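Local coordinates for hemolysin (Streptococcus suis, PDB 3HVN), which probably lyses host cells by binding cholesterol-containing membranes, changing shape and assembling into oligomeric transmembrane pores, at residues D90-I101 / L357-T365; L132-H143 / L161-Y169. The protein carries 1 engineered substitution. One frame throughout, in Å; residues are numbered along the deposited sequence.

Contact 1 of 2, residues D90-I101 / L357-T365. Engineered in segment 357-365: Leu357 (natural residue Pro).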
loop_
_atom_site.group_PDB
_atom_site.type_symbol
_atom_site.label_atom_id
_atom_site.label_comp_id
_atom_site.label_asym_id
_atom_site.label_seq_id
_atom_site.Cartn_x
_atom_site.Cartn_y
_atom_site.Cartn_z
ATOM N N ASP A 90 15.839 -7.128 7.479
ATOM C CA ASP A 90 14.800 -7.213 8.498
ATOM C C ASP A 90 13.654 -8.089 8.005
ATOM O O ASP A 90 12.793 -7.634 7.251
ATOM C CB ASP A 90 14.281 -5.819 8.854
ATOM C CG ASP A 90 13.274 -5.844 9.988
ATOM O OD1 ASP A 90 13.364 -6.747 10.845
ATOM O OD2 ASP A 90 12.394 -4.957 10.023
ATOM N N ILE A 91 13.647 -9.346 8.435
ATOM C CA ILE A 91 12.644 -10.302 7.981
ATOM C C ILE A 91 11.442 -10.364 8.918
ATOM O O ILE A 91 11.561 -10.786 10.068
ATOM C CB ILE A 91 13.238 -11.716 7.841
ATOM C CG1 ILE A 91 14.519 -11.676 7.006
ATOM C CG2 ILE A 91 12.221 -12.663 7.223
ATOM C CD1 ILE A 91 15.179 -13.027 6.839
ATOM N N ALA A 92 10.285 -9.942 8.419
ATOM C CA ALA A 92 9.049 -10.015 9.190
ATOM C C ALA A 92 8.458 -11.416 9.101
ATOM O O ALA A 92 8.250 -11.940 8.006
ATOM C CB ALA A 92 8.052 -8.984 8.690
ATOM N N VAL A 93 8.193 -12.021 10.253
ATOM C CA VAL A 93 7.655 -13.377 10.289
ATOM C C VAL A 93 6.164 -13.381 9.971
ATOM O O VAL A 93 5.536 -12.327 9.871
ATOM C CB VAL A 93 7.870 -14.038 11.661
ATOM C CG1 VAL A 93 9.175 -13.563 12.279
ATOM C CG2 VAL A 93 6.703 -13.734 12.579
ATOM N N ILE A 94 5.603 -14.575 9.817
ATOM C CA ILE A 94 4.191 -14.720 9.485
ATOM C C ILE A 94 3.547 -15.849 10.284
ATOM O O ILE A 94 2.713 -15.606 11.156
ATOM C CB ILE A 94 4.000 -14.978 7.985
ATOM C CG1 ILE A 94 4.344 -13.719 7.187
ATOM C CG2 ILE A 94 2.574 -15.408 7.697
ATOM C CD1 ILE A 94 3.293 -12.643 7.267
ATOM N N ASP A 95 3.934 -17.082 9.979
ATOM C CA ASP A 95 3.435 -18.240 10.711
ATOM C C ASP A 95 4.214 -18.434 12.005
ATOM O O ASP A 95 5.414 -18.708 11.983
ATOM C CB ASP A 95 3.519 -19.503 9.851
ATOM C CG ASP A 95 2.376 -19.614 8.862
ATOM O OD1 ASP A 95 1.361 -18.908 9.044
ATOM O OD2 ASP A 95 2.488 -20.412 7.909
ATOM N N ALA A 96 3.526 -18.287 13.132
ATOM C CA ALA A 96 4.146 -18.483 14.436
ATOM C C ALA A 96 4.603 -19.929 14.595
ATOM O O ALA A 96 5.433 -20.238 15.450
ATOM C CB ALA A 96 3.180 -18.103 15.546
ATOM N N LYS A 97 4.056 -20.811 13.763
ATOM C CA LYS A 97 4.422 -22.222 13.788
ATOM C C LYS A 97 5.628 -22.493 12.894
ATOM O O LYS A 97 6.503 -23.285 13.243
ATOM C CB LYS A 97 3.240 -23.093 13.359
ATOM C CG LYS A 97 2.059 -23.048 14.314
ATOM C CD LYS A 97 0.981 -24.038 13.902
ATOM C CE LYS A 97 -0.154 -24.067 14.912
ATOM N NZ LYS A 97 -1.189 -25.077 14.556
ATOM N N ALA A 98 5.666 -21.834 11.741
ATOM C CA ALA A 98 6.791 -21.966 10.823
ATOM C C ALA A 98 7.967 -21.125 11.304
ATOM O O ALA A 98 8.775 -20.651 10.504
ATOM C CB ALA A 98 6.382 -21.555 9.418
ATOM N N ALA A 99 8.056 -20.947 12.618
ATOM C CA ALA A 99 9.089 -20.108 13.211
ATOM C C ALA A 99 10.241 -20.928 13.782
ATOM O O ALA A 99 10.095 -21.601 14.803
ATOM C CB ALA A 99 8.490 -19.213 14.287
ATOM N N ASN A 100 11.385 -20.868 13.109
ATOM C CA ASN A 100 12.612 -21.464 13.618
ATOM C C ASN A 100 13.552 -20.346 14.049
ATOM O O ASN A 100 14.774 -20.471 13.967
ATOM C CB ASN A 100 13.271 -22.332 12.546
ATOM C CG ASN A 100 14.394 -23.191 13.097
ATOM O OD1 ASN A 100 14.610 -23.248 14.307
ATOM N ND2 ASN A 100 15.113 -23.867 12.208
ATOM N N ILE A 101 12.960 -19.248 14.512
ATOM C CA ILE A 101 13.707 -18.035 14.818
ATOM C C ILE A 101 13.751 -17.722 16.311
ATOM O O ILE A 101 12.718 -17.668 16.978
ATOM C CB ILE A 101 13.118 -16.816 14.077
ATOM C CG1 ILE A 101 13.518 -16.837 12.599
ATOM C CG2 ILE A 101 13.579 -15.523 14.728
ATOM C CD1 ILE A 101 12.831 -17.913 11.785
ATOM N N LEU A 357 4.566 -12.053 27.787
ATOM C CA LEU A 357 5.193 -12.901 26.780
ATOM C C LEU A 357 4.582 -12.659 25.404
ATOM O O LEU A 357 3.399 -12.922 25.185
ATOM C CB LEU A 357 5.059 -14.377 27.160
ATOM C CG LEU A 357 5.843 -14.857 28.382
ATOM C CD1 LEU A 357 5.451 -16.279 28.749
ATOM C CD2 LEU A 357 7.340 -14.757 28.134
ATOM N N GLY A 358 5.394 -12.159 24.478
ATOM C CA GLY A 358 4.938 -11.892 23.126
ATOM C C GLY A 358 5.421 -12.936 22.139
ATOM O O GLY A 358 6.081 -13.904 22.519
ATOM N N VAL A 359 5.094 -12.740 20.866
ATOM C CA VAL A 359 5.498 -13.675 19.821
ATOM C C VAL A 359 6.406 -12.974 18.813
ATOM O O VAL A 359 6.220 -11.792 18.524
ATOM C CB VAL A 359 4.269 -14.276 19.098
ATOM C CG1 VAL A 359 3.837 -13.385 17.943
ATOM C CG2 VAL A 359 4.570 -15.684 18.603
ATOM N N PRO A 360 7.409 -13.697 18.291
ATOM C CA PRO A 360 8.307 -13.131 17.279
ATOM C C PRO A 360 7.528 -12.688 16.047
ATOM O O PRO A 360 6.800 -13.496 15.474
ATOM C CB PRO A 360 9.214 -14.310 16.916
ATOM C CG PRO A 360 9.168 -15.209 18.097
ATOM C CD PRO A 360 7.792 -15.069 18.669
ATOM N N ILE A 361 7.674 -11.428 15.651
ATOM C CA ILE A 361 6.981 -10.926 14.469
ATOM C C ILE A 361 7.958 -10.419 13.411
ATOM O O ILE A 361 7.577 -10.175 12.266
ATOM C CB ILE A 361 5.965 -9.820 14.822
ATOM C CG1 ILE A 361 6.680 -8.514 15.164
ATOM C CG2 ILE A 361 5.069 -10.264 15.968
ATOM C CD1 ILE A 361 5.730 -7.365 15.430
ATOM N N SER A 362 9.219 -10.269 13.804
ATOM C CA SER A 362 10.274 -9.868 12.880
ATOM C C SER A 362 11.642 -10.164 13.485
ATOM O O SER A 362 11.801 -10.171 14.705
ATOM C CB SER A 362 10.156 -8.385 12.527
ATOM O OG SER A 362 10.343 -7.570 13.670
ATOM N N TYR A 363 12.628 -10.410 12.628
ATOM C CA TYR A 363 13.967 -10.758 13.090
ATOM C C TYR A 363 15.033 -10.378 12.068
ATOM O O TYR A 363 14.725 -10.085 10.912
ATOM C CB TYR A 363 14.051 -12.255 13.391
ATOM C CG TYR A 363 14.012 -13.128 12.155
ATOM C CD1 TYR A 363 15.175 -13.681 11.637
ATOM C CD2 TYR A 363 12.814 -13.393 11.505
ATOM C CE1 TYR A 363 15.147 -14.478 10.507
ATOM C CE2 TYR A 363 12.776 -14.188 10.375
ATOM C CZ TYR A 363 13.945 -14.728 9.881
ATOM O OH TYR A 363 13.912 -15.520 8.756
ATOM N N SER A 364 16.288 -10.388 12.504
ATOM C CA SER A 364 17.410 -10.088 11.621
ATOM C C SER A 364 18.596 -11.001 11.917
ATOM O O SER A 364 18.800 -11.419 13.058
ATOM C CB SER A 364 17.824 -8.621 11.753
ATOM O OG SER A 364 18.220 -8.320 13.079
ATOM N N THR A 365 19.375 -11.307 10.884
ATOM C CA THR A 365 20.522 -12.197 11.026
ATOM C C THR A 365 21.779 -11.600 10.400
ATOM O O THR A 365 21.700 -10.742 9.520
ATOM C CB THR A 365 20.253 -13.571 10.382
ATOM O OG1 THR A 365 20.068 -13.413 8.970
ATOM C CG2 THR A 365 19.009 -14.210 10.982
#
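The ring of Tyr363 lies sandwiched between two isoleucines of the facing segment, each in CH-pi contact with it. Ile101 covers one face, its side chain running at about a right angle to that of the tyrosine, and its CG1 stands over the ring centre, 3.3 Å from the centroid. Ile91 covers the opposite face nearer the rim: CB is 3.9 Å from the centroid, CG2 lies by CE2, and CD1 reaches on toward the hydroxyl. CG of Tyr363 sits between its backbone N and carbonyl carbon (chi1 71°), and this brings the end of the ring in between Ile91 and Ile101. Val93 CG1 adds an edge contact, 3.7 Å from Tyr363 CD2.

The backbones of 90-92 and 359-365 run antiparallel beside this packing. Ile91 and Tyr363 form a hydrogen-bonded pair, with Ile91 N to Tyr363 O and Tyr363 N to Ile91 O both 2.8 Å. Val93 N donates to Ile361 O (2.8 Å), the last bond before 90-101 leaves the sheet; Ile361 and Ser362 form a classic beta bulge opposite Ser273. The tyrosine OH is hydrogen-bonded to Asn116, while Asp90 OD2 receives a bond from Gln181. Backbone bonds thus add the short strand 90-92 to strand 359-367, whose other neighbour is 266-274, in the large antiparallel sheet of this cholesterol-dependent cytolysin, while aliphatic groups hold both faces of a buried ring whose hydroxyl is satisfied by Asn116.

Contact 2 of 2, residues L132-H143 / L161-Y169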
loop_
_atom_site.group_PDB
_atom_site.type_symbol
_atom_site.label_atom_id
_atom_site.label_comp_id
_atom_site.label_asym_id
_atom_site.label_seq_id
_atom_site.Cartn_x
_atom_site.Cartn_y
_atom_site.Cartn_z
ATOM N N LEU A 132 17.957 -6.824 26.327
ATOM C CA LEU A 132 16.542 -6.558 26.095
ATOM C C LEU A 132 16.284 -5.081 25.816
ATOM O O LEU A 132 16.283 -4.257 26.729
ATOM C CB LEU A 132 15.707 -7.021 27.290
ATOM C CG LEU A 132 14.203 -6.759 27.202
ATOM C CD1 LEU A 132 13.642 -7.294 25.895
ATOM C CD2 LEU A 132 13.478 -7.371 28.391
ATOM N N ASN A 133 16.064 -4.757 24.545
ATOM C CA ASN A 133 15.774 -3.387 24.140
ATOM C C ASN A 133 14.275 -3.105 24.122
ATOM O O ASN A 133 13.487 -3.918 23.645
ATOM C CB ASN A 133 16.374 -3.103 22.761
ATOM C CG ASN A 133 15.987 -1.737 22.226
ATOM O OD1 ASN A 133 15.733 -0.805 22.990
ATOM N ND2 ASN A 133 15.945 -1.610 20.904
ATOM N N LEU A 134 13.887 -1.949 24.650
ATOM C CA LEU A 134 12.489 -1.536 24.638
ATOM C C LEU A 134 12.318 -0.253 23.827
ATOM O O LEU A 134 13.260 0.530 23.698
ATOM C CB LEU A 134 11.963 -1.357 26.066
ATOM C CG LEU A 134 11.747 -2.645 26.867
ATOM C CD1 LEU A 134 13.069 -3.219 27.357
ATOM C CD2 LEU A 134 10.792 -2.415 28.030
ATOM N N PRO A 135 11.114 -0.037 23.277
ATOM C CA PRO A 135 10.808 1.093 22.394
ATOM C C PRO A 135 11.377 2.417 22.895
ATOM O O PRO A 135 12.300 2.956 22.284
ATOM C CB PRO A 135 9.269 1.133 22.403
ATOM C CG PRO A 135 8.860 0.223 23.549
ATOM C CD PRO A 135 9.905 -0.833 23.531
ATOM N N GLY A 136 10.832 2.932 23.993
ATOM C CA GLY A 136 11.281 4.202 24.534
ATOM C C GLY A 136 11.409 4.188 26.044
ATOM O O GLY A 136 10.925 5.092 26.724
ATOM N N LEU A 137 12.065 3.158 26.570
ATOM C CA LEU A 137 12.264 3.038 28.010
ATOM C C LEU A 137 13.594 3.642 28.449
ATOM O O LEU A 137 14.373 3.001 29.155
ATOM C CB LEU A 137 12.179 1.574 28.450
ATOM C CG LEU A 137 10.776 1.025 28.718
ATOM C CD1 LEU A 137 10.137 1.751 29.891
ATOM C CD2 LEU A 137 9.897 1.125 27.481
ATOM N N ALA A 138 13.840 4.880 28.028
ATOM C CA ALA A 138 15.058 5.595 28.392
ATOM C C ALA A 138 16.283 4.689 28.307
ATOM O O ALA A 138 16.590 4.146 27.245
ATOM C CB ALA A 138 14.927 6.196 29.787
ATOM N N ASN A 139 16.978 4.528 29.429
ATOM C CA ASN A 139 18.155 3.668 29.485
ATOM C C ASN A 139 17.872 2.362 30.222
ATOM O O ASN A 139 18.283 2.183 31.368
ATOM C CB ASN A 139 19.328 4.400 30.141
ATOM C CG ASN A 139 19.705 5.672 29.406
ATOM O OD1 ASN A 139 19.124 5.997 28.371
ATOM N ND2 ASN A 139 20.682 6.398 29.939
ATOM N N GLY A 140 17.158 1.457 29.564
ATOM C CA GLY A 140 16.891 0.149 30.130
ATOM C C GLY A 140 17.948 -0.843 29.689
ATOM O O GLY A 140 18.918 -1.091 30.405
ATOM N N ASP A 141 17.755 -1.405 28.500
ATOM C CA ASP A 141 18.739 -2.288 27.884
ATOM C C ASP A 141 19.319 -3.294 28.875
ATOM O O ASP A 141 20.534 -3.367 29.057
ATOM C CB ASP A 141 19.861 -1.458 27.254
ATOM C CG ASP A 141 20.739 -2.273 26.323
ATOM O OD1 ASP A 141 20.288 -3.337 25.851
ATOM O OD2 ASP A 141 21.882 -1.843 26.060
ATOM N N SER A 142 18.447 -4.066 29.516
ATOM C CA SER A 142 18.885 -5.075 30.474
ATOM C C SER A 142 19.743 -6.136 29.793
ATOM O O SER A 142 19.397 -6.628 28.720
ATOM C CB SER A 142 17.679 -5.728 31.153
ATOM O OG SER A 142 18.092 -6.667 32.132
ATOM N N HIS A 143 20.862 -6.485 30.420
ATOM C CA HIS A 143 21.788 -7.454 29.846
ATOM C C HIS A 143 21.802 -8.758 30.638
ATOM O O HIS A 143 21.611 -8.759 31.854
ATOM C CB HIS A 143 23.203 -6.873 29.789
ATOM C CG HIS A 143 23.268 -5.497 29.204
ATOM N ND1 HIS A 143 23.301 -5.265 27.845
ATOM C CD2 HIS A 143 23.314 -4.279 29.794
ATOM C CE1 HIS A 143 23.360 -3.965 27.624
ATOM N NE2 HIS A 143 23.369 -3.343 28.789
ATOM N N LEU A 161 14.703 -11.716 32.217
ATOM C CA LEU A 161 14.653 -10.323 31.790
ATOM C C LEU A 161 13.240 -9.770 31.953
ATOM O O LEU A 161 12.986 -8.922 32.814
ATOM C CB LEU A 161 15.105 -10.188 30.336
ATOM C CG LEU A 161 16.582 -10.468 30.056
ATOM C CD1 LEU A 161 16.867 -10.415 28.563
ATOM C CD2 LEU A 161 17.461 -9.483 30.808
ATOM N N LEU A 162 12.323 -10.265 31.127
ATOM C CA LEU A 162 10.930 -9.834 31.168
ATOM C C LEU A 162 10.356 -9.905 32.578
ATOM O O LEU A 162 9.536 -9.074 32.964
ATOM C CB LEU A 162 10.080 -10.678 30.216
ATOM C CG LEU A 162 10.353 -10.510 28.719
ATOM C CD1 LEU A 162 9.544 -11.513 27.912
ATOM C CD2 LEU A 162 10.048 -9.088 28.276
ATOM N N SER A 163 10.788 -10.902 33.343
ATOM C CA SER A 163 10.331 -11.060 34.718
ATOM C C SER A 163 10.905 -9.955 35.595
ATOM O O SER A 163 10.199 -9.378 36.423
ATOM C CB SER A 163 10.724 -12.432 35.269
ATOM O OG SER A 163 12.121 -12.516 35.484
ATOM N N LYS A 164 12.189 -9.663 35.411
ATOM C CA LYS A 164 12.829 -8.578 36.144
ATOM C C LYS A 164 12.209 -7.239 35.759
ATOM O O LYS A 164 12.234 -6.285 36.537
ATOM C CB LYS A 164 14.336 -8.559 35.884
ATOM C CG LYS A 164 15.082 -7.495 36.676
ATOM C CD LYS A 164 16.573 -7.523 36.386
ATOM C CE LYS A 164 17.306 -6.458 37.185
ATOM N NZ LYS A 164 18.770 -6.465 36.915
ATOM N N TRP A 165 11.653 -7.175 34.554
ATOM C CA TRP A 165 11.003 -5.958 34.079
ATOM C C TRP A 165 9.588 -5.806 34.634
ATOM O O TRP A 165 9.238 -4.763 35.184
ATOM C CB TRP A 165 10.982 -5.917 32.549
ATOM C CG TRP A 165 12.307 -5.569 31.943
ATOM C CD1 TRP A 165 13.328 -6.427 31.657
ATOM C CD2 TRP A 165 12.755 -4.268 31.547
ATOM N NE1 TRP A 165 14.385 -5.741 31.109
ATOM C CE2 TRP A 165 14.058 -4.414 31.030
ATOM C CE3 TRP A 165 12.182 -2.993 31.579
ATOM C CZ2 TRP A 165 14.796 -3.334 30.550
ATOM C CZ3 TRP A 165 12.916 -1.923 31.102
ATOM C CH2 TRP A 165 14.208 -2.100 30.595
ATOM N N ASN A 166 8.779 -6.851 34.488
ATOM C CA ASN A 166 7.396 -6.820 34.953
ATOM C C ASN A 166 7.280 -6.890 36.473
ATOM O O ASN A 166 6.279 -6.462 37.047
ATOM C CB ASN A 166 6.593 -7.958 34.318
ATOM C CG ASN A 166 6.476 -7.821 32.814
ATOM O OD1 ASN A 166 6.872 -6.808 32.238
ATOM N ND2 ASN A 166 5.926 -8.843 32.167
ATOM N N ASN A 167 8.309 -7.431 37.117
ATOM C CA ASN A 167 8.306 -7.607 38.565
ATOM C C ASN A 167 8.026 -6.312 39.325
ATOM O O ASN A 167 7.370 -6.325 40.367
ATOM C CB ASN A 167 9.632 -8.212 39.031
ATOM C CG ASN A 167 9.632 -8.548 40.510
ATOM O OD1 ASN A 167 8.576 -8.679 41.130
ATOM N ND2 ASN A 167 10.821 -8.692 41.083
ATOM N N THR A 168 8.523 -5.197 38.801
ATOM C CA THR A 168 8.356 -3.906 39.459
ATOM C C THR A 168 7.799 -2.844 38.515
ATOM O O THR A 168 6.850 -2.137 38.854
ATOM C CB THR A 168 9.685 -3.402 40.057
ATOM O OG1 THR A 168 10.116 -4.298 41.090
ATOM C CG2 THR A 168 9.513 -2.009 40.640
ATOM N N TYR A 169 8.394 -2.736 37.332
ATOM C CA TYR A 169 7.977 -1.736 36.353
ATOM C C TYR A 169 6.514 -1.900 35.951
ATOM O O TYR A 169 6.041 -3.016 35.735
ATOM C CB TYR A 169 8.873 -1.788 35.115
ATOM C CG TYR A 169 8.360 -0.971 33.950
ATOM C CD1 TYR A 169 8.187 0.402 34.063
ATOM C CD2 TYR A 169 8.056 -1.571 32.736
ATOM C CE1 TYR A 169 7.721 1.153 33.002
ATOM C CE2 TYR A 169 7.590 -0.827 31.669
ATOM C CZ TYR A 169 7.424 0.534 31.808
ATOM O OH TYR A 169 6.959 1.280 30.748
#
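A beta hairpin, strands 128-133 and 142-146 with the loop between them, meets the C-terminal end of helix 151-166, with Trp165 giving the largest share of the buried area. The indole comes in from the helix against the loop, and Leu134, approaching from the opposite direction, lays CD1 over one face of the six-membered ring, 3.7 Å from its centroid. The rim of the indole faces the returning arm of the hairpin: Gly140 CA lies by Trp165 CH2 and Ser142 CB by NE1, both near the ring plane. With no side chain at Gly140, the loop backbone can come this close.

Toward the strand end, the side chains of Leu132 and Trp165 pass in opposite directions, Leu132 CD2 lying near NE1 and CD1 of the indole. The same CD2 meets Leu162 CD2 at 3.8 Å; CG of Leu132, anti to its backbone N (chi1 178°), carries the branch there. Leu161 CD2 packs beside Ser142. At the other end, Leu137 CD1 rests 3.5 Å from Tyr169 CZ. Leu132 and Leu162 both also touch Tyr232 of strand 221-236. Leucines of the hairpin and the helix thus pack round Trp165, a helix end set against a beta hairpin of the large antiparallel sheet.

Overall arrangement
From the N terminus the chain first lays down 90-101, then builds the hairpin of 132-143 and turns through helix 151-166 to 161-169, closing contact 2 locally across 17 intervening residues. Only after a much longer excursion, 255 residues, does it return at 357-365 to close contact 1, so the short loop lies wholly within the long one. Strands of both contacts belong to the same antiparallel sheet: contact 1 joins 90-92 to 359-367, and contact 2 sets the helix on the 128-133 hairpin. The engineered Leu357, at the start of 357-365, touches Leu162 (CD2 to CD1 at 3.9 Å), so segments 357-365 and 161-169 meet though the contacts' centres are 21 Å apart.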